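Local coordinates for putative hydrolase (Agrobacterium vitis, PDB 3LLC), which probably hydrolyses thioester or ester bonds, consistent with removal of fatty acyl groups from proteins, as an alpha/beta hydrolase, at residues Glu94-Val99 / Leu121-Glu126; Ile14-Gly19 / Arg23-Leu28; Ile211-Ala216 / Gln223-Leu228; Thr240-Gly245 / Leu249-Asp254; Leu153-Leu158 / Ala188-Gly193. All coordinates share one frame; numbering follows the deposited sequence.

Contact 1 (Glu94-Val99 / Leu121-Glu126); sequences EEALAV and LRLIQE. With EDO (1,2-ethanediol), chain C.
Leu97 and Leu123 are the residues whose backbones come nearest across this pair of helices, with CA atoms 6.8 Å apart, where the axes of 94-99 and 121-126 pass 10.2 Å from each other at a signed crossing angle of -57°. No hydrogen bond spans the gap, and the interface is apolar at its centre. Both leucines hold CG on the far side of CB from the backbone N (chi1 -177° for Leu97, in the conformer described, and -173° for Leu123), and the two side chains then run obliquely over one another, branch against branch: CD1 of Leu97 lies 3.9 Å from CD1 of Leu123. The other branch of Leu123 is met by Ala96, whose CB sits 4.3 Å from Leu123 CD2. Glu126 is bent at chi2, and in the conformer described its OE2 accepts a weak 3.3 Å bond from Arg122 NH2 within the same helix, part of a salt bridge. NH1 of Arg122 donates to Gln125 OE1 at 3.0 Å, an acceptor lying in the guanidinium plane. Ala96 also touches Phe72 on strand 68-72, which places this packing beside the central sheet. Two helices linked through strand 107-113 and packed in this way belong to the layered alpha/beta hydrolase fold; helix 115-128 begins within a GxSxG sequence, consistent with a nucleophile elbow.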
# COMPACT_ATOMS: atom_id res chain seq x y z
N GLU A 94 -7.08 -7.95 -3.68
CA GLU A 94 -8.00 -8.96 -3.21
C GLU A 94 -7.61 -9.46 -1.80
O GLU A 94 -8.47 -9.70 -0.94
CB GLU A 94 -8.03 -10.14 -4.18
CG GLU A 94 -9.04 -11.22 -3.82
CD GLU A 94 -9.03 -12.44 -4.76
OE1 GLU A 94 -8.06 -12.64 -5.54
OE2 GLU A 94 -10.01 -13.21 -4.69
N GLU A 95 -6.31 -9.60 -1.59
CA GLU A 95 -5.80 -10.03 -0.28
C GLU A 95 -6.04 -8.95 0.82
O GLU A 95 -6.48 -9.27 1.94
CB GLU A 95 -4.30 -10.37 -0.42
CG GLU A 95 -4.05 -11.63 -1.27
CD GLU A 95 -2.64 -11.70 -1.92
OE1 GLU A 95 -1.76 -10.99 -1.41
OE2 GLU A 95 -2.47 -12.51 -2.88
N ALA A 96 -5.74 -7.69 0.51
CA ALA A 96 -5.97 -6.60 1.43
C ALA A 96 -7.45 -6.56 1.85
O ALA A 96 -7.74 -6.47 3.05
CB ALA A 96 -5.50 -5.23 0.83
N LEU A 97 -8.36 -6.67 0.88
CA LEU A 97 -9.79 -6.64 1.19
C LEU A 97 -10.20 -7.86 2.03
O LEU A 97 -11.02 -7.75 2.96
CB LEU A 97 -10.60 -6.53 -0.11
CG LEU A 97 -12.12 -6.41 -0.05
CD1 LEU A 97 -12.51 -5.27 0.89
CD2 LEU A 97 -12.73 -6.20 -1.45
N ALA A 98 -9.66 -9.05 1.72
CA ALA A 98 -9.95 -10.25 2.49
C ALA A 98 -9.49 -10.15 3.96
O ALA A 98 -10.14 -10.65 4.88
CB ALA A 98 -9.36 -11.52 1.82
N VAL A 99 -8.34 -9.53 4.16
CA VAL A 99 -7.81 -9.36 5.51
C VAL A 99 -8.73 -8.40 6.29
O VAL A 99 -9.16 -8.69 7.42
CB VAL A 99 -6.37 -8.85 5.47
CG1 VAL A 99 -5.95 -8.32 6.86
CG2 VAL A 99 -5.45 -9.98 4.97
N LEU A 121 -5.82 3.28 -2.36
CA LEU A 121 -6.79 4.04 -3.20
C LEU A 121 -7.82 3.12 -3.87
O LEU A 121 -9.03 3.42 -3.88
CB LEU A 121 -6.00 4.88 -4.24
CG LEU A 121 -5.15 6.02 -3.67
CD1 LEU A 121 -4.08 6.56 -4.65
CD2 LEU A 121 -6.10 7.13 -3.22
N ARG A 122 -7.37 1.97 -4.40
CA ARG A 122 -8.31 0.96 -4.94
C ARG A 122 -9.23 0.39 -3.83
O ARG A 122 -10.42 0.14 -4.06
CB ARG A 122 -7.56 -0.21 -5.64
CG ARG A 122 -6.95 0.19 -7.03
CD ARG A 122 -8.03 0.33 -8.13
NE ARG A 122 -8.76 -0.91 -8.35
CZ ARG A 122 -10.06 -1.09 -8.17
NH1 ARG A 122 -10.87 -0.10 -7.79
NH2 ARG A 122 -10.58 -2.28 -8.39
N LEU A 123 -8.67 0.17 -2.64
CA LEU A 123 -9.44 -0.43 -1.53
C LEU A 123 -10.60 0.46 -1.14
O LEU A 123 -11.72 -0.03 -0.96
CB LEU A 123 -8.51 -0.67 -0.32
CG LEU A 123 -8.96 -1.41 0.94
CD1 LEU A 123 -9.59 -2.71 0.57
CD2 LEU A 123 -7.74 -1.65 1.86
N ILE A 124 -10.35 1.76 -1.04
CA ILE A 124 -11.47 2.68 -0.70
C ILE A 124 -12.57 2.67 -1.76
O ILE A 124 -13.77 2.67 -1.43
CB ILE A 124 -10.95 4.13 -0.32
CG1 ILE A 124 -12.06 4.98 0.30
CG2 ILE A 124 -10.38 4.91 -1.51
CD1 ILE A 124 -12.33 4.63 1.72
N GLN A 125 -12.17 2.57 -3.04
CA GLN A 125 -13.14 2.42 -4.14
C GLN A 125 -13.96 1.15 -4.03
O GLN A 125 -15.18 1.19 -4.23
CB GLN A 125 -12.45 2.49 -5.55
CG GLN A 125 -11.79 3.84 -5.83
CD GLN A 125 -11.06 3.89 -7.18
OE1 GLN A 125 -10.55 2.87 -7.68
NE2 GLN A 125 -11.07 5.07 -7.80
N GLU A 126 -13.33 0.04 -3.67
CA GLU A 126 -14.02 -1.26 -3.52
C GLU A 126 -15.01 -1.21 -2.34
O GLU A 126 -16.13 -1.69 -2.43
CB GLU A 126 -13.03 -2.43 -3.29
CG GLU A 126 -12.10 -2.75 -4.48
CD GLU A 126 -12.70 -3.72 -5.52
OE1 GLU A 126 -12.66 -4.96 -5.29
OE2 GLU A 126 -13.16 -3.26 -6.59
C1 EDO C . -11.96 7.05 -11.64
O1 EDO C . -11.12 7.18 -12.78
C2 EDO C . -11.12 7.34 -10.43
O2 EDO C . -10.28 6.23 -10.23

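Contact 2 (Ile14-Gly19 / Arg23-Leu28); sequences ITVGQG and RSIAAL
Ile14 pairs with Ile25 and Val16 with Arg23 in an antiparallel beta hairpin, strands 9-16 and 23-30, at one edge of the central sheet of the alpha/beta hydrolase fold. The backbone bonds come first. Each of these hydrogen-bonded pairs makes two, so four N-H groups are used: Ile25 N donates to Ile14 O at 2.8 Å, with the reciprocal bond from Ile14 N to Ile25 O, and Val16 and Arg23 exchange bonds of 2.9 Å each way between N and O. Thr15 and Ser24 form the intervening non-hydrogen-bonded pair, where Ser24 CA lies near enough to Ile14 O for a CA-H...O contact.

Apolar contacts occupy the face bearing Ile14, Val16 and Ile25. CG2 of Val16 packs 3.6 Å from Ile25 CG1, while the CD1 end of Ile14 reaches on to Ala27 CB at 3.9 Å. Helix 89-103 covers this side, with Ala98 against Val16 and His102 against Ile14.

Charge enters through Arg23. Its CG stands between the backbone N and the carbonyl carbon (chi1 62°), and a bend at chi2 brings the guanidinium over Val16; NE and NH2 then form salt bridges with Glu95 and Glu94. CG1 of Val16 covers the centre of one guanidinium face, 3.8 Å above its plane. On the other face of the hairpin, in the Ser24 conformer described, one water joins Thr15 OG1, at 2.8 Å, to Ser24 OG, at 2.9 Å.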
# COMPACT_ATOMS: atom_id res chain seq x y z
N ILE A 14 -5.08 -16.38 6.81
CA ILE A 14 -6.35 -16.17 6.10
C ILE A 14 -6.29 -16.74 4.69
O ILE A 14 -5.40 -16.39 3.91
CB ILE A 14 -6.68 -14.65 6.04
CG1 ILE A 14 -6.87 -14.07 7.45
CG2 ILE A 14 -7.91 -14.38 5.11
CD1 ILE A 14 -5.83 -13.05 7.87
N THR A 15 -7.26 -17.58 4.33
CA THR A 15 -7.33 -18.14 2.98
C THR A 15 -7.99 -17.13 2.03
O THR A 15 -9.06 -16.60 2.33
CB THR A 15 -8.09 -19.45 2.96
OG1 THR A 15 -7.49 -20.36 3.90
CG2 THR A 15 -8.07 -20.09 1.57
N VAL A 16 -7.34 -16.87 0.90
CA VAL A 16 -7.82 -15.92 -0.11
C VAL A 16 -7.88 -16.65 -1.45
O VAL A 16 -6.94 -17.35 -1.82
CB VAL A 16 -6.91 -14.68 -0.21
CG1 VAL A 16 -7.46 -13.65 -1.24
CG2 VAL A 16 -6.69 -14.02 1.18
N GLY A 17 -9.01 -16.54 -2.15
CA GLY A 17 -9.16 -17.18 -3.47
C GLY A 17 -9.69 -18.60 -3.43
O GLY A 17 -9.84 -19.21 -2.36
N GLN A 18 -9.95 -19.14 -4.62
CA GLN A 18 -10.54 -20.50 -4.80
C GLN A 18 -9.66 -21.39 -5.68
O GLN A 18 -8.95 -20.90 -6.57
CB GLN A 18 -11.91 -20.42 -5.49
CG GLN A 18 -12.93 -19.47 -4.85
CD GLN A 18 -13.61 -20.08 -3.64
OE1 GLN A 18 -14.35 -21.06 -3.75
NE2 GLN A 18 -13.36 -19.48 -2.47
N GLY A 19 -9.75 -22.69 -5.47
CA GLY A 19 -9.09 -23.68 -6.33
C GLY A 19 -7.60 -23.47 -6.42
O GLY A 19 -6.93 -23.25 -5.40
N ARG A 23 -4.58 -19.00 -1.83
CA ARG A 23 -3.32 -18.81 -1.12
C ARG A 23 -3.58 -18.39 0.32
O ARG A 23 -4.57 -17.70 0.62
CB ARG A 23 -2.43 -17.77 -1.84
CG ARG A 23 -2.98 -16.35 -1.96
CD ARG A 23 -3.57 -16.11 -3.29
NE ARG A 23 -4.00 -14.74 -3.56
CZ ARG A 23 -5.09 -14.43 -4.25
NH1 ARG A 23 -5.89 -15.41 -4.70
NH2 ARG A 23 -5.39 -13.17 -4.50
N SER A 24 -2.68 -18.78 1.22
CA SER A 24 -2.78 -18.41 2.63
C SER A 24 -1.95 -17.15 2.93
O SER A 24 -0.74 -17.09 2.62
CB SER A 24 -2.32 -19.56 3.55
OG SER A 24 -3.13 -20.72 3.49
N ILE A 25 -2.60 -16.15 3.53
CA ILE A 25 -1.99 -14.87 3.87
C ILE A 25 -1.70 -14.80 5.39
O ILE A 25 -2.59 -15.04 6.24
CB ILE A 25 -2.93 -13.69 3.41
CG1 ILE A 25 -3.13 -13.74 1.90
CG2 ILE A 25 -2.42 -12.31 3.92
CD1 ILE A 25 -1.80 -13.67 1.04
N ALA A 26 -0.44 -14.52 5.73
CA ALA A 26 -0.01 -14.39 7.11
C ALA A 26 -0.28 -12.94 7.60
O ALA A 26 -0.00 -11.96 6.88
CB ALA A 26 1.50 -14.74 7.25
N ALA A 27 -0.82 -12.83 8.81
CA ALA A 27 -1.16 -11.52 9.42
C ALA A 27 -0.81 -11.48 10.91
O ALA A 27 -0.81 -12.50 11.61
CB ALA A 27 -2.69 -11.17 9.19
N LEU A 28 -0.46 -10.28 11.36
CA LEU A 28 -0.14 -9.96 12.75
C LEU A 28 -1.10 -8.83 13.17
O LEU A 28 -1.10 -7.76 12.55
CB LEU A 28 1.32 -9.48 12.86
CG LEU A 28 2.42 -10.53 12.59
CD1 LEU A 28 3.80 -9.86 12.45
CD2 LEU A 28 2.43 -11.64 13.70
O HOH W 1 -5.15 -20.13 5.42

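Contact 3 (Ile211-Ala216 / Gln223-Leu228); sequences ILQGMA and QHALKL
Gln213 meets Ala225 along much of its length, and its path can be traced from the strand outward. CB leaves the backbone toward the helix and already lies 4.0 Å from Ala225 CB. With chi1 at 172°, CG is directed away from the backbone N and comes closer still, 3.8 Å from that same methyl. A bend at chi2 keeps the amide beside Ala225, with CD and then OE1 both within van der Waals range of its CB, CD at 4.2 Å and OE1 at 3.9 Å. NE2 returns to its own strand and donates to Gly214 O at 3.0 Å, a nearly straight bond (163°) that lies in the carbonyl plane on a lone pair and close to the amide plane of the glutamine. This bond probably sets the turn of the amide. NE2 also makes weak hydrogen bonds to Val220 O and to Asp217 OD2; Asp217 is the acid of a Ser-His-Asp arrangement whose geometry fits a catalytic triad, although that role is unconfirmed here.

The pairing is the first half of a beta-alpha-beta crossover: strand 209-214, helix 222-230, then strand 237-242 alongside and parallel to the first. Strand and helix run nearly antiparallel, at 156°, with their axes 9.1 Å apart at the closest point. Further back on the strand, Ile211 sends CD1 to Leu228 CD2, 3.8 Å away, and these two side chains lie at a slant to each other. The CG2 branch of Ile211 faces Ala225 CB, so the small alanine is bordered by Ile211 and Gln213. Pro145 touches both of these strand residues as well as Leu228.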
# COMPACT_ATOMS: atom_id res chain seq x y z
N ILE A 211 -0.56 13.01 2.38
CA ILE A 211 0.57 12.40 1.62
C ILE A 211 1.91 12.98 2.14
O ILE A 211 2.02 14.20 2.35
CB ILE A 211 0.46 12.70 0.11
CG1 ILE A 211 -0.88 12.22 -0.48
CG2 ILE A 211 1.67 12.08 -0.70
CD1 ILE A 211 -1.35 13.04 -1.74
N LEU A 212 2.90 12.09 2.35
CA LEU A 212 4.28 12.46 2.74
C LEU A 212 5.17 11.98 1.57
O LEU A 212 5.08 10.81 1.15
CB LEU A 212 4.69 11.76 4.03
CG LEU A 212 3.99 12.21 5.33
CD1 LEU A 212 3.92 11.08 6.37
CD2 LEU A 212 4.74 13.38 5.95
N GLN A 213 6.00 12.89 1.04
CA GLN A 213 6.77 12.63 -0.18
C GLN A 213 8.11 13.36 -0.16
O GLN A 213 8.21 14.59 0.11
CB GLN A 213 5.93 13.08 -1.40
CG GLN A 213 6.65 13.06 -2.74
CD GLN A 213 6.85 11.64 -3.28
OE1 GLN A 213 5.91 10.83 -3.34
NE2 GLN A 213 8.08 11.36 -3.72
N GLY A 214 9.17 12.62 -0.46
CA GLY A 214 10.50 13.20 -0.56
C GLY A 214 10.78 13.80 -1.93
O GLY A 214 10.32 13.26 -2.95
N MSE A 215 11.53 14.89 -1.97
CA MSE A 215 11.89 15.52 -3.25
C MSE A 215 13.25 14.99 -3.79
O MSE A 215 13.70 15.40 -4.84
CB MSE A 215 11.87 17.05 -3.15
CG MSE A 215 10.52 17.63 -2.64
SE MSE A 215 10.50 19.52 -2.52
CE MSE A 215 10.36 19.99 -4.37
N ALA A 216 13.92 14.14 -3.02
CA ALA A 216 15.13 13.43 -3.50
C ALA A 216 14.85 11.92 -3.71
O ALA A 216 15.72 11.06 -3.53
CB ALA A 216 16.30 13.65 -2.51
N GLN A 223 6.87 14.98 -8.32
CA GLN A 223 5.82 15.47 -9.26
C GLN A 223 4.62 14.49 -9.36
O GLN A 223 3.48 14.90 -9.68
CB GLN A 223 6.41 15.71 -10.66
CG GLN A 223 7.48 16.85 -10.74
CD GLN A 223 8.95 16.39 -10.52
OE1 GLN A 223 9.23 15.35 -9.90
NE2 GLN A 223 9.88 17.23 -11.00
N HIS A 224 4.89 13.19 -9.10
CA HIS A 224 3.83 12.17 -9.11
C HIS A 224 2.83 12.42 -7.96
O HIS A 224 1.60 12.17 -8.13
CB HIS A 224 4.44 10.78 -8.99
CG HIS A 224 3.57 9.66 -9.47
ND1 HIS A 224 3.15 9.56 -10.79
CD2 HIS A 224 3.05 8.59 -8.82
CE1 HIS A 224 2.41 8.47 -10.92
NE2 HIS A 224 2.32 7.87 -9.75
N ALA A 225 3.32 12.92 -6.82
CA ALA A 225 2.46 13.26 -5.67
C ALA A 225 1.58 14.48 -5.99
O ALA A 225 0.41 14.51 -5.62
CB ALA A 225 3.29 13.50 -4.36
N LEU A 226 2.15 15.47 -6.68
CA LEU A 226 1.39 16.64 -7.16
C LEU A 226 0.31 16.21 -8.16
O LEU A 226 -0.81 16.72 -8.12
CB LEU A 226 2.33 17.70 -7.76
CG LEU A 226 3.17 18.49 -6.73
CD1 LEU A 226 4.31 19.27 -7.44
CD2 LEU A 226 2.30 19.44 -5.87
N LYS A 227 0.64 15.25 -9.04
CA LYS A 227 -0.36 14.68 -9.97
C LYS A 227 -1.52 13.99 -9.19
O LYS A 227 -2.71 14.21 -9.49
CB LYS A 227 0.29 13.66 -10.92
CG LYS A 227 -0.67 13.09 -11.97
CD LYS A 227 0.04 12.07 -12.93
CE LYS A 227 -0.90 11.51 -13.99
NZ LYS A 227 -0.16 10.73 -15.02
N LEU A 228 -1.19 13.20 -8.18
CA LEU A 228 -2.23 12.56 -7.34
C LEU A 228 -3.16 13.60 -6.67
O LEU A 228 -4.38 13.43 -6.66
CB LEU A 228 -1.60 11.64 -6.29
CG LEU A 228 -2.55 11.00 -5.25
CD1 LEU A 228 -3.68 10.20 -5.97
CD2 LEU A 228 -1.77 10.12 -4.21

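Contact 4 (Thr240-Gly245 / Leu249-Asp254); sequences TLVRDG and LSRPQD
OD1 of Asp244 is gripped by both terminal nitrogens of Arg251: NH2 donates at 2.9 Å, and NH1 adds a weak bond at 3.1 Å. The oxygen lies near the guanidinium plane, but NH2 meets it from above the carboxylate plane, 41° out, and the two flat groups are turned 73° apart. This is therefore a one-oxygen salt bridge, not the coplanar two-oxygen form. Asp244 ends up here from the type I turn of Val242 to Gly245, closed by the bond from Gly245 N to Val242 O.

Asp254 takes the neighbouring edge of the guanidinium and is held side-on by two nitrogens, NH2 serving both carboxylates. Arg251 NE donates to Asp254 OD2 at 2.9 Å, almost straight at 173°, and Arg251 NH2 to Asp254 OD1 at 3.2 Å on its syn side. The backbone N of Arg251 also donates to OD2, from the same face of the carboxylate as NE. Arg251 occupies the N-cap position of helix 252-266, so this bond joins the cap to the first turn.

Carbon contacts and an amide complete the junction. CG1 of Val242 sits at the guanidinium edge, 3.9 Å from Arg251 NH2, while Leu249 puts CD2 against Gly245 CA at 3.8 Å. Gln253 places NE2 above one guanidinium face; one water lies between this nitrogen and Asp244 OD2, and a second, at Gln253 OE1, reaches Asp244 OD1 only weakly.

Arg257 pairs with Asp254 OD1 as well. With two carboxylates on one guanidinium and a second arginine nearby, the network probably favours charged forms of all four side chains, and it ties the turn after the last strand to the start of the last helix.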
# COMPACT_ATOMS: atom_id res chain seq x y z
N THR A 240 2.75 16.92 2.25
CA THR A 240 3.94 17.37 2.93
C THR A 240 5.12 16.91 2.04
O THR A 240 5.36 15.69 1.92
CB THR A 240 4.05 16.78 4.33
OG1 THR A 240 2.93 17.20 5.16
CG2 THR A 240 5.42 17.28 5.04
N LEU A 241 5.84 17.88 1.48
CA LEU A 241 7.03 17.65 0.64
C LEU A 241 8.30 17.91 1.49
O LEU A 241 8.46 18.96 2.11
CB LEU A 241 7.02 18.56 -0.58
CG LEU A 241 6.04 18.22 -1.71
CD1 LEU A 241 5.81 19.44 -2.67
CD2 LEU A 241 6.44 16.94 -2.51
N VAL A 242 9.16 16.90 1.55
CA VAL A 242 10.36 16.95 2.38
C VAL A 242 11.55 17.05 1.38
O VAL A 242 11.82 16.07 0.67
CB VAL A 242 10.45 15.68 3.24
CG1 VAL A 242 11.72 15.73 4.13
CG2 VAL A 242 9.17 15.50 4.12
N ARG A 243 12.24 18.18 1.35
CA ARG A 243 13.21 18.50 0.30
C ARG A 243 14.29 17.39 0.14
O ARG A 243 14.57 16.99 -0.99
CB ARG A 243 13.90 19.81 0.54
CG ARG A 243 15.03 20.18 -0.42
CD ARG A 243 14.60 20.24 -1.84
NE ARG A 243 15.74 20.54 -2.73
CZ ARG A 243 16.48 19.61 -3.35
NH1 ARG A 243 16.23 18.28 -3.21
NH2 ARG A 243 17.48 20.02 -4.12
N ASP A 244 14.86 16.93 1.25
CA ASP A 244 15.96 15.94 1.23
C ASP A 244 15.52 14.49 1.47
O ASP A 244 16.37 13.60 1.63
CB ASP A 244 17.12 16.34 2.16
CG ASP A 244 16.74 16.36 3.66
OD1 ASP A 244 15.65 15.90 4.03
OD2 ASP A 244 17.54 16.90 4.46
N GLY A 245 14.23 14.22 1.48
CA GLY A 245 13.73 12.88 1.69
C GLY A 245 13.90 11.95 0.49
O GLY A 245 13.77 12.38 -0.66
N LEU A 249 11.98 7.11 3.26
CA LEU A 249 11.44 8.02 4.29
C LEU A 249 11.40 7.33 5.66
O LEU A 249 10.33 7.22 6.28
CB LEU A 249 10.02 8.49 3.90
CG LEU A 249 9.88 9.48 2.75
CD1 LEU A 249 8.40 9.91 2.53
CD2 LEU A 249 10.78 10.73 2.89
N SER A 250 12.55 6.84 6.11
CA SER A 250 12.65 6.06 7.35
C SER A 250 13.74 6.55 8.30
O SER A 250 14.10 5.86 9.26
CB SER A 250 12.84 4.55 7.01
OG SER A 250 14.04 4.36 6.28
N ARG A 251 14.27 7.77 8.08
CA ARG A 251 15.11 8.40 9.09
C ARG A 251 14.22 8.73 10.32
O ARG A 251 12.99 8.82 10.18
CB ARG A 251 15.74 9.69 8.58
CG ARG A 251 16.57 9.61 7.28
CD ARG A 251 16.97 11.04 6.84
NE ARG A 251 15.79 11.78 6.35
CZ ARG A 251 15.81 13.01 5.84
NH1 ARG A 251 16.93 13.67 5.73
NH2 ARG A 251 14.68 13.56 5.41
N PRO A 252 14.83 8.93 11.49
CA PRO A 252 14.11 9.37 12.70
C PRO A 252 13.17 10.57 12.48
O PRO A 252 12.00 10.50 12.84
CB PRO A 252 15.24 9.72 13.66
CG PRO A 252 16.31 8.71 13.30
CD PRO A 252 16.25 8.62 11.79
N GLN A 253 13.66 11.64 11.84
CA GLN A 253 12.77 12.78 11.51
C GLN A 253 11.58 12.39 10.60
O GLN A 253 10.50 12.93 10.77
CB GLN A 253 13.56 13.94 10.88
CG GLN A 253 14.16 13.59 9.50
CD GLN A 253 14.80 14.77 8.85
OE1 GLN A 253 14.11 15.62 8.26
NE2 GLN A 253 16.13 14.84 8.93
N ASP A 254 11.78 11.48 9.63
CA ASP A 254 10.72 11.00 8.77
C ASP A 254 9.67 10.17 9.54
O ASP A 254 8.46 10.31 9.32
CB ASP A 254 11.26 10.15 7.60
CG ASP A 254 12.26 10.90 6.70
OD1 ASP A 254 12.01 12.08 6.37
OD2 ASP A 254 13.30 10.30 6.34
O HOH W 2 14.10 17.69 6.45
O HOH W 3 16.88 17.22 7.04

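Contact 5 (Leu153-Leu158 / Ala188-Gly193); sequences LIEPLL and ALMEDG
Three successive torsions near -60° in Met190, a selenomethionine (chi1 -61°, chi2 -66°, chi3 -62°), coil its side chain so that CE projects toward Ile154 and Glu155. In Ile154, chi1 leaves CG2 pointing away from the backbone N, and it is this branch that the methyl meets. The contact joins helix 187-195 to helix 149-154 and the residues that follow it, both in the insertion that follows strand 136-143 of the alpha/beta hydrolase fold, the region that commonly forms a cap or lid in this family.

CE carries most of the packing: it is 3.8 Å from Ile154 CG2 and 3.6 Å from Glu155 CG, with Leu158 CD1 more distant at 4.4 Å. The selenium takes part too, SE lying 4.0 Å from Ile154 CG2. Met190 and Ile154 meet at a slant, whereas Glu155, extended beyond CG, runs past Met190 in the reverse direction. Phe172 of strand 171-174 adjoins Ile154 and Leu158, and a tetraethylene glycol molecule, probably from the crystallisation liquor, lies about 4 Å from the Ile154 side chain.

Beyond this apolar patch the carboxylate of Glu155 forms a salt bridge with Arg194 through OE1. A single water donates both to Glu155 OE2, at 2.9 Å, and to the backbone O of Met190, at 2.8 Å.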
# COMPACT_ATOMS: atom_id res chain seq x y z
N LEU A 153 5.00 5.41 -14.69
CA LEU A 153 6.43 5.48 -14.34
C LEU A 153 7.29 4.45 -15.09
O LEU A 153 8.43 4.76 -15.44
CB LEU A 153 6.62 5.35 -12.83
CG LEU A 153 5.91 6.38 -11.94
CD1 LEU A 153 6.17 6.15 -10.44
CD2 LEU A 153 6.28 7.84 -12.41
N ILE A 154 6.76 3.26 -15.37
CA ILE A 154 7.54 2.24 -16.12
C ILE A 154 7.40 2.33 -17.65
O ILE A 154 8.42 2.48 -18.38
CB ILE A 154 7.27 0.81 -15.62
CG1 ILE A 154 7.65 0.69 -14.13
CG2 ILE A 154 8.02 -0.22 -16.51
CD1 ILE A 154 7.31 -0.64 -13.45
N GLU A 155 6.17 2.23 -18.17
CA GLU A 155 5.94 2.25 -19.62
C GLU A 155 6.71 3.34 -20.42
O GLU A 155 7.29 3.02 -21.45
CB GLU A 155 4.44 2.31 -19.98
CG GLU A 155 3.68 0.96 -19.81
CD GLU A 155 2.21 1.02 -20.27
OE1 GLU A 155 1.93 1.81 -21.17
OE2 GLU A 155 1.34 0.28 -19.73
N PRO A 156 6.69 4.61 -19.97
CA PRO A 156 7.43 5.60 -20.77
C PRO A 156 8.94 5.39 -20.85
O PRO A 156 9.56 5.92 -21.74
CB PRO A 156 7.11 6.93 -20.08
CG PRO A 156 5.89 6.68 -19.30
CD PRO A 156 5.92 5.24 -18.90
N LEU A 157 9.52 4.61 -19.94
CA LEU A 157 10.98 4.37 -19.93
C LEU A 157 11.41 3.08 -20.62
O LEU A 157 12.60 2.89 -20.81
CB LEU A 157 11.51 4.35 -18.49
CG LEU A 157 11.34 5.65 -17.71
CD1 LEU A 157 11.71 5.44 -16.26
CD2 LEU A 157 12.15 6.78 -18.35
N LEU A 158 10.47 2.22 -21.01
CA LEU A 158 10.83 0.94 -21.62
C LEU A 158 11.44 1.12 -23.00
O LEU A 158 10.98 1.95 -23.80
CB LEU A 158 9.61 0.02 -21.77
CG LEU A 158 8.92 -0.52 -20.52
CD1 LEU A 158 7.72 -1.38 -20.93
CD2 LEU A 158 9.87 -1.30 -19.67
N ALA A 188 2.24 -9.97 -16.80
CA ALA A 188 0.93 -9.98 -16.08
C ALA A 188 0.71 -8.77 -15.18
O ALA A 188 -0.36 -8.15 -15.20
CB ALA A 188 0.71 -11.32 -15.31
N LEU A 189 1.74 -8.38 -14.41
CA LEU A 189 1.68 -7.16 -13.62
C LEU A 189 1.45 -5.92 -14.48
O LEU A 189 0.64 -5.06 -14.11
CB LEU A 189 2.97 -6.97 -12.77
CG LEU A 189 3.02 -5.73 -11.91
CD1 LEU A 189 2.47 -5.99 -10.50
CD2 LEU A 189 4.45 -5.11 -11.81
N MSE A 190 2.20 -5.77 -15.57
CA MSE A 190 2.06 -4.59 -16.43
C MSE A 190 0.63 -4.52 -17.05
O MSE A 190 0.03 -3.46 -17.06
CB MSE A 190 3.10 -4.58 -17.57
CG MSE A 190 4.60 -4.56 -17.10
SE MSE A 190 5.12 -3.01 -16.23
CE MSE A 190 4.81 -1.79 -17.71
N GLU A 191 0.12 -5.65 -17.53
CA GLU A 191 -1.19 -5.67 -18.22
C GLU A 191 -2.31 -5.36 -17.19
O GLU A 191 -3.16 -4.51 -17.41
CB GLU A 191 -1.43 -7.01 -18.89
CG GLU A 191 -0.58 -7.26 -20.14
CD GLU A 191 -0.66 -8.66 -20.69
OE1 GLU A 191 -1.23 -9.58 -20.05
OE2 GLU A 191 -0.12 -8.84 -21.79
N ASP A 192 -2.23 -6.00 -16.04
CA ASP A 192 -3.24 -5.82 -14.97
C ASP A 192 -3.15 -4.45 -14.29
O ASP A 192 -4.14 -3.97 -13.75
CB ASP A 192 -3.18 -7.00 -13.99
CG ASP A 192 -4.09 -6.83 -12.76
OD1 ASP A 192 -5.27 -7.20 -12.87
OD2 ASP A 192 -3.63 -6.32 -11.73
N GLY A 193 -1.98 -3.78 -14.34
CA GLY A 193 -1.86 -2.46 -13.78
C GLY A 193 -2.83 -1.47 -14.46
O GLY A 193 -3.35 -0.57 -13.79
O HOH W 4 0.50 -0.75 -17.18

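From the N terminus, contact 2 closes first, a tight hairpin at one edge of the central sheet. Contact 1 follows, bringing two helices together around strand 107-113; it joins contact 2 directly, through charge pairs and the packing of Ala98 on Val16. Contact 5 closes a loop within the insertion, which reaches contact 3 where Leu153 packs on His224. Contact 3 then shuts the short loop from strand 209-214 to its helix, and contact 4 the turn leading to the last helix. Their strands are sheet neighbours, bonded from Thr240 N to Ile211 O. All five loops lie in series; none nests or crosses. Leu121 against Leu228 links contacts 1 and 3.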